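Side-chain contacts in geranyltranstransferase (Thermotoga maritima, PDB 2FTZ), which probably catalyses the condensation of geranyl diphosphate with isopentenyl diphosphate to give farnesyl diphosphate and diphosphate: residues 73-78 against 137-142; 51-56 against 178-183. One frame throughout, in Å; residues are numbered along the deposited sequence. Where two conformers were deposited one is given.

Contact 1: residues 73-78 against 137-142; sequences VAVELF and EEFSET
Phe78 and Phe139 meet between two nearly parallel helices of the all-alpha isoprenyl synthase fold, and their meeting illustrates how one long aromatic side chain can bridge a wide helix spacing. The axes of the two segments stay 12.6 Å apart and diverge by only 15°, too far for small residues to close the distance alone. Phe139 closes it: with CG anti to its backbone nitrogen (chi1 -173°), its ring lies across the interval and presents CZ to the other helix. That atom comes within 3.8 Å of Phe78 CD2, and it also approaches Phe78 CB at 4.1 Å. The ring planes are steeply inclined and the centroids lie 5.5 Å apart, an oblique pairing in which the two side chains slide past each other in opposite directions. The backbone of helix 69-87 adds a looser neighbour, as Ala74 O lies 4.4 Å from Phe139 CZ.

Further out, other rings surround this pair. Phe139 makes edge-to-face contacts with Phe124 and with Phe182, while Phe78 meets Phe120 and, across the dimer interface, Phe121 of the second subunit. The result is an aromatic cluster that runs from the core of one chain to its partner. On the opposite side of helix 69-87, Glu76 forms a salt bridge with Arg48. Almost one turn beyond Phe139 on the same helix, Thr142 OG1 donates to Glu138 O at 2.7 Å, while Thr142 N binds the same oxygen from the opposite face of the carbonyl plane.

Contact 2: residues 51-56 against 178-183; sequences PLLVLT and ALFAFC
Leu53 and Phe180 form one of two apolar junctions that join helix 49-61 to helix 177-189 inside the helical bundle of a polyprenyl synthetase, a case of close packing concentrated at a few points. The leucine comes at the rim of the aromatic ring, not over its face. Its CD1 methyl lies near the ring plane and straddles one bond, 3.8 Å from Phe180 CD1 and equally far from Phe180 CE1. The two side chains cross at about a right angle. Both leave their helices with CG anti to the carbonyl carbon, and for Phe180 (chi1 -76°) this swings the ring to the side where the leucine methyl waits.

The second junction lies where the backbones draw together, with Val54 CA and Cys183 CA 5.4 Å apart. Here Val54 CG2 rests 3.8 Å from Cys183 CB and just as close to Cys183 SG, so a single methyl covers both atoms of the thiol side chain. Around this tight part, Arg50, just before Pro51 on helix 49-61, lies against Phe180 and Cys183, and Phe205 meets Phe180 edge-to-face. The looser side is represented by Phe182, which 51-56 barely covers and which packs instead on Val75 and Phe139; it too is buried and does not open to solvent.

No hydrogen bond joins the two segments. Cohesion therefore comes from van der Waals contact and from removing hydrocarbon and sulfur from water, at the likely cost of Cys183 O, which is buried here without a hydrogen-bonding partner.

How the contacts relate
Contact 1 is nested within the loop closed by contact 2, and their centres lie 10 Å apart. They touch at several points: Val75 CG2 lies 3.5 Å from Phe182 CD2, and Thr142 CG2 approaches Ala178 O at 3.4 Å. Pro51 packs on Glu76 between the successive helices 49-61 and 69-87. An unidentified ligand lies about 5 Å from the Phe78 side chain and one about 6 Å from that of Phe180, probably from the crystallisation liquor, though such molecules often mark pockets. Helix 69-87 of contact 1 ends in the family's first aspartate-rich motif; contact 2, packed on contact 1 just after the family's Gly-Gly-Lys-Arg stretch, may also border the active-site cavity.

Contact 1: residues 73-78 against 137-142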
loop_
_atom_site.group_PDB
_atom_site.type_symbol
_atom_site.label_atom_id
_atom_site.label_comp_id
_atom_site.label_asym_id
_atom_site.label_seq_id
_atom_site.Cartn_x
_atom_site.Cartn_y
_atom_site.Cartn_z
ATOM N N VAL A 73 -0.691 11.507 11.549
ATOM C CA VAL A 73 0.487 10.651 11.374
ATOM C C VAL A 73 0.328 9.732 10.169
ATOM O O VAL A 73 1.269 9.543 9.407
ATOM C CB VAL A 73 0.778 9.822 12.617
ATOM C CG1 VAL A 73 1.857 8.783 12.326
ATOM C CG2 VAL A 73 1.242 10.762 13.756
ATOM N N ALA A 74 -0.857 9.162 9.986
ATOM C CA ALA A 74 -1.139 8.372 8.778
ATOM C C ALA A 74 -0.862 9.125 7.482
ATOM O O ALA A 74 -0.196 8.612 6.558
ATOM C CB ALA A 74 -2.569 7.879 8.780
ATOM N N VAL A 75 -1.365 10.348 7.397
ATOM C CA VAL A 75 -1.163 11.156 6.203
ATOM C C VAL A 75 0.333 11.437 5.947
ATOM O O VAL A 75 0.794 11.347 4.803
ATOM C CB VAL A 75 -2.024 12.428 6.242
ATOM C CG1 VAL A 75 -1.519 13.426 5.253
ATOM C CG2 VAL A 75 -3.516 12.055 5.940
ATOM N N GLU A 76 1.079 11.713 7.004
ATOM C CA GLU A 76 2.481 12.008 6.835
ATOM C C GLU A 76 3.299 10.769 6.417
ATOM O O GLU A 76 4.231 10.870 5.628
ATOM C CB GLU A 76 3.036 12.600 8.109
ATOM C CG GLU A 76 4.436 13.224 7.946
ATOM C CD GLU A 76 4.557 14.409 6.957
ATOM O OE1 GLU A 76 3.583 14.936 6.336
ATOM O OE2 GLU A 76 5.712 14.744 6.685
ATOM N N LEU A 77 2.950 9.616 6.955
ATOM C CA LEU A 77 3.640 8.345 6.617
ATOM C C LEU A 77 3.362 8.033 5.157
ATOM O O LEU A 77 4.242 7.651 4.405
ATOM C CB LEU A 77 3.145 7.210 7.539
ATOM C CG LEU A 77 3.571 7.181 9.010
ATOM C CD1 LEU A 77 2.902 6.013 9.771
ATOM C CD2 LEU A 77 5.077 7.127 9.126
ATOM N N PHE A 78 2.123 8.235 4.754
ATOM C CA PHE A 78 1.731 8.008 3.355
ATOM C C PHE A 78 2.466 8.935 2.404
ATOM O O PHE A 78 3.033 8.498 1.382
ATOM C CB PHE A 78 0.227 8.165 3.172
ATOM C CG PHE A 78 -0.265 7.583 1.864
ATOM C CD1 PHE A 78 -0.293 8.345 0.728
ATOM C CD2 PHE A 78 -0.660 6.256 1.781
ATOM C CE1 PHE A 78 -0.720 7.785 -0.492
ATOM C CE2 PHE A 78 -1.114 5.715 0.562
ATOM C CZ PHE A 78 -1.140 6.462 -0.535
ATOM N N GLU A 137 -12.524 4.058 4.258
ATOM C CA GLU A 137 -12.964 4.125 2.879
ATOM C C GLU A 137 -12.396 5.325 2.150
ATOM O O GLU A 137 -11.913 5.204 1.033
ATOM C CB GLU A 137 -14.482 4.181 2.860
ATOM C CG GLU A 137 -15.102 4.152 1.494
ATOM C CD GLU A 137 -16.529 3.588 1.521
ATOM O OE1 GLU A 137 -17.048 3.281 2.631
ATOM O OE2 GLU A 137 -17.117 3.438 0.426
ATOM N N GLU A 138 -12.489 6.497 2.779
ATOM C CA GLU A 138 -11.956 7.718 2.189
ATOM C C GLU A 138 -10.463 7.683 1.993
ATOM O O GLU A 138 -9.982 8.190 0.990
ATOM C CB GLU A 138 -12.301 8.963 3.010
ATOM C CG GLU A 138 -13.758 9.356 2.963
ATOM C CD GLU A 138 -14.169 9.940 1.610
ATOM O OE1 GLU A 138 -13.459 10.815 1.075
ATOM O OE2 GLU A 138 -15.180 9.464 1.071
ATOM N N PHE A 139 -9.734 7.179 2.999
ATOM C CA PHE A 139 -8.295 7.066 2.924
ATOM C C PHE A 139 -7.875 6.119 1.771
ATOM O O PHE A 139 -6.937 6.410 1.016
ATOM C CB PHE A 139 -7.718 6.635 4.271
ATOM C CG PHE A 139 -6.230 6.652 4.336
ATOM C CD1 PHE A 139 -5.538 7.843 4.449
ATOM C CD2 PHE A 139 -5.483 5.483 4.181
ATOM C CE1 PHE A 139 -4.178 7.856 4.510
ATOM C CE2 PHE A 139 -4.078 5.501 4.224
ATOM C CZ PHE A 139 -3.451 6.685 4.398
ATOM N N SER A 140 -8.575 5.009 1.645
ATOM C CA SER A 140 -8.281 3.998 0.613
ATOM C C SER A 140 -8.556 4.597 -0.753
ATOM O O SER A 140 -7.774 4.413 -1.672
ATOM C CB SER A 140 -9.170 2.746 0.824
ATOM O OG SER A 140 -8.709 2.061 1.977
ATOM N N GLU A 141 -9.650 5.343 -0.869
ATOM C CA GLU A 141 -10.011 6.004 -2.152
ATOM C C GLU A 141 -8.948 7.042 -2.489
ATOM O O GLU A 141 -8.532 7.173 -3.626
ATOM C CB GLU A 141 -11.388 6.686 -2.037
ATOM C CG GLU A 141 -11.749 7.604 -3.210
ATOM C CD GLU A 141 -13.277 7.908 -3.292
ATOM O OE1 GLU A 141 -14.024 7.558 -2.334
ATOM O OE2 GLU A 141 -13.695 8.497 -4.321
ATOM N N THR A 142 -8.514 7.780 -1.468
ATOM C CA THR A 142 -7.479 8.786 -1.613
ATOM C C THR A 142 -6.167 8.174 -2.128
ATOM O O THR A 142 -5.567 8.737 -2.988
ATOM C CB THR A 142 -7.249 9.512 -0.288
ATOM O OG1 THR A 142 -8.464 10.199 0.061
ATOM C CG2 THR A 142 -6.039 10.487 -0.357
#

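Contact 2: residues 51-56 against 178-183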
loop_
_atom_site.group_PDB
_atom_site.type_symbol
_atom_site.label_atom_id
_atom_site.label_comp_id
_atom_site.label_asym_id
_atom_site.label_seq_id
_atom_site.Cartn_x
_atom_site.Cartn_y
_atom_site.Cartn_z
ATOM N N PRO A 51 0.042 16.985 8.151
ATOM C CA PRO A 51 -0.414 16.743 9.530
ATOM C C PRO A 51 -0.794 18.017 10.296
ATOM O O PRO A 51 -1.724 17.984 11.094
ATOM C CB PRO A 51 0.761 15.975 10.172
ATOM C CG PRO A 51 1.912 16.282 9.303
ATOM C CD PRO A 51 1.383 16.429 7.918
ATOM N N LEU A 52 -0.083 19.121 10.062
ATOM C CA LEU A 52 -0.409 20.392 10.705
ATOM C C LEU A 52 -1.838 20.835 10.333
ATOM O O LEU A 52 -2.595 21.261 11.234
ATOM C CB LEU A 52 0.622 21.487 10.377
ATOM C CG LEU A 52 0.626 22.719 11.265
ATOM C CD1 LEU A 52 0.714 22.303 12.727
ATOM C CD2 LEU A 52 1.812 23.590 10.882
ATOM N N LEU A 53 -2.245 20.699 9.064
ATOM C CA LEU A 53 -3.631 21.009 8.651
ATOM C C LEU A 53 -4.647 20.142 9.370
ATOM O O LEU A 53 -5.665 20.647 9.859
ATOM C CB LEU A 53 -3.886 20.850 7.122
ATOM C CG LEU A 53 -3.411 21.986 6.241
ATOM C CD1 LEU A 53 -3.314 21.480 4.800
ATOM C CD2 LEU A 53 -4.373 23.166 6.360
ATOM N N VAL A 54 -4.387 18.833 9.426
ATOM C CA VAL A 54 -5.285 17.912 10.110
ATOM C C VAL A 54 -5.446 18.321 11.580
ATOM O O VAL A 54 -6.557 18.399 12.100
ATOM C CB VAL A 54 -4.798 16.458 10.029
ATOM C CG1 VAL A 54 -5.643 15.579 10.984
ATOM C CG2 VAL A 54 -4.842 15.950 8.576
ATOM N N LEU A 55 -4.342 18.568 12.264
ATOM C CA LEU A 55 -4.392 18.885 13.678
ATOM C C LEU A 55 -5.081 20.232 13.959
ATOM O O LEU A 55 -5.850 20.362 14.920
ATOM C CB LEU A 55 -2.999 18.877 14.300
ATOM C CG LEU A 55 -2.303 17.516 14.357
ATOM C CD1 LEU A 55 -0.885 17.770 14.935
ATOM C CD2 LEU A 55 -3.093 16.492 15.231
ATOM N N THR A 56 -4.808 21.215 13.117
ATOM C CA THR A 56 -5.376 22.530 13.244
ATOM C C THR A 56 -6.896 22.516 12.957
ATOM O O THR A 56 -7.696 23.126 13.696
ATOM C CB THR A 56 -4.601 23.522 12.357
ATOM O OG1 THR A 56 -3.204 23.438 12.721
ATOM C CG2 THR A 56 -5.077 24.914 12.594
ATOM N N ALA A 178 -5.727 15.084 -4.001
ATOM C CA ALA A 178 -6.469 14.050 -3.247
ATOM C C ALA A 178 -6.044 13.974 -1.777
ATOM O O ALA A 178 -6.880 13.786 -0.910
ATOM C CB ALA A 178 -6.291 12.683 -3.909
ATOM N N LEU A 179 -4.764 14.078 -1.514
ATOM C CA LEU A 179 -4.312 13.938 -0.124
ATOM C C LEU A 179 -4.715 15.147 0.727
ATOM O O LEU A 179 -5.121 15.001 1.888
ATOM C CB LEU A 179 -2.812 13.696 -0.066
ATOM C CG LEU A 179 -2.260 13.236 1.297
ATOM C CD1 LEU A 179 -3.062 12.037 1.964
ATOM C CD2 LEU A 179 -0.788 12.868 1.183
ATOM N N PHE A 180 -4.642 16.347 0.149
ATOM C CA PHE A 180 -5.198 17.521 0.842
ATOM C C PHE A 180 -6.698 17.468 1.015
ATOM O O PHE A 180 -7.205 17.907 2.045
ATOM C CB PHE A 180 -4.753 18.788 0.098
ATOM C CG PHE A 180 -3.335 19.143 0.358
ATOM C CD1 PHE A 180 -2.933 19.514 1.609
ATOM C CD2 PHE A 180 -2.388 19.071 -0.652
ATOM C CE1 PHE A 180 -1.569 19.853 1.846
ATOM C CE2 PHE A 180 -1.074 19.430 -0.436
ATOM C CZ PHE A 180 -0.669 19.827 0.793
ATOM N N ALA A 181 -7.424 16.942 0.023
ATOM C CA ALA A 181 -8.851 16.718 0.122
ATOM C C ALA A 181 -9.167 15.857 1.335
ATOM O O ALA A 181 -10.072 16.179 2.089
ATOM C CB ALA A 181 -9.433 16.072 -1.176
ATOM N N PHE A 182 -8.370 14.810 1.539
ATOM C CA PHE A 182 -8.504 13.953 2.706
ATOM C C PHE A 182 -8.170 14.685 4.015
ATOM O O PHE A 182 -8.864 14.490 5.023
ATOM C CB PHE A 182 -7.662 12.683 2.571
ATOM C CG PHE A 182 -7.736 11.789 3.776
ATOM C CD1 PHE A 182 -8.811 10.922 3.933
ATOM C CD2 PHE A 182 -6.777 11.852 4.779
ATOM C CE1 PHE A 182 -8.927 10.134 5.071
ATOM C CE2 PHE A 182 -6.874 11.082 5.883
ATOM C CZ PHE A 182 -7.965 10.200 6.051
ATOM N N CYS A 183 -7.112 15.481 4.023
ATOM C CA CYS A 183 -6.768 16.256 5.215
ATOM C C CYS A 183 -7.897 17.200 5.637
ATOM O O CYS A 183 -8.147 17.403 6.812
ATOM C CB CYS A 183 -5.502 17.082 4.975
ATOM S SG CYS A 183 -3.984 16.132 4.828
#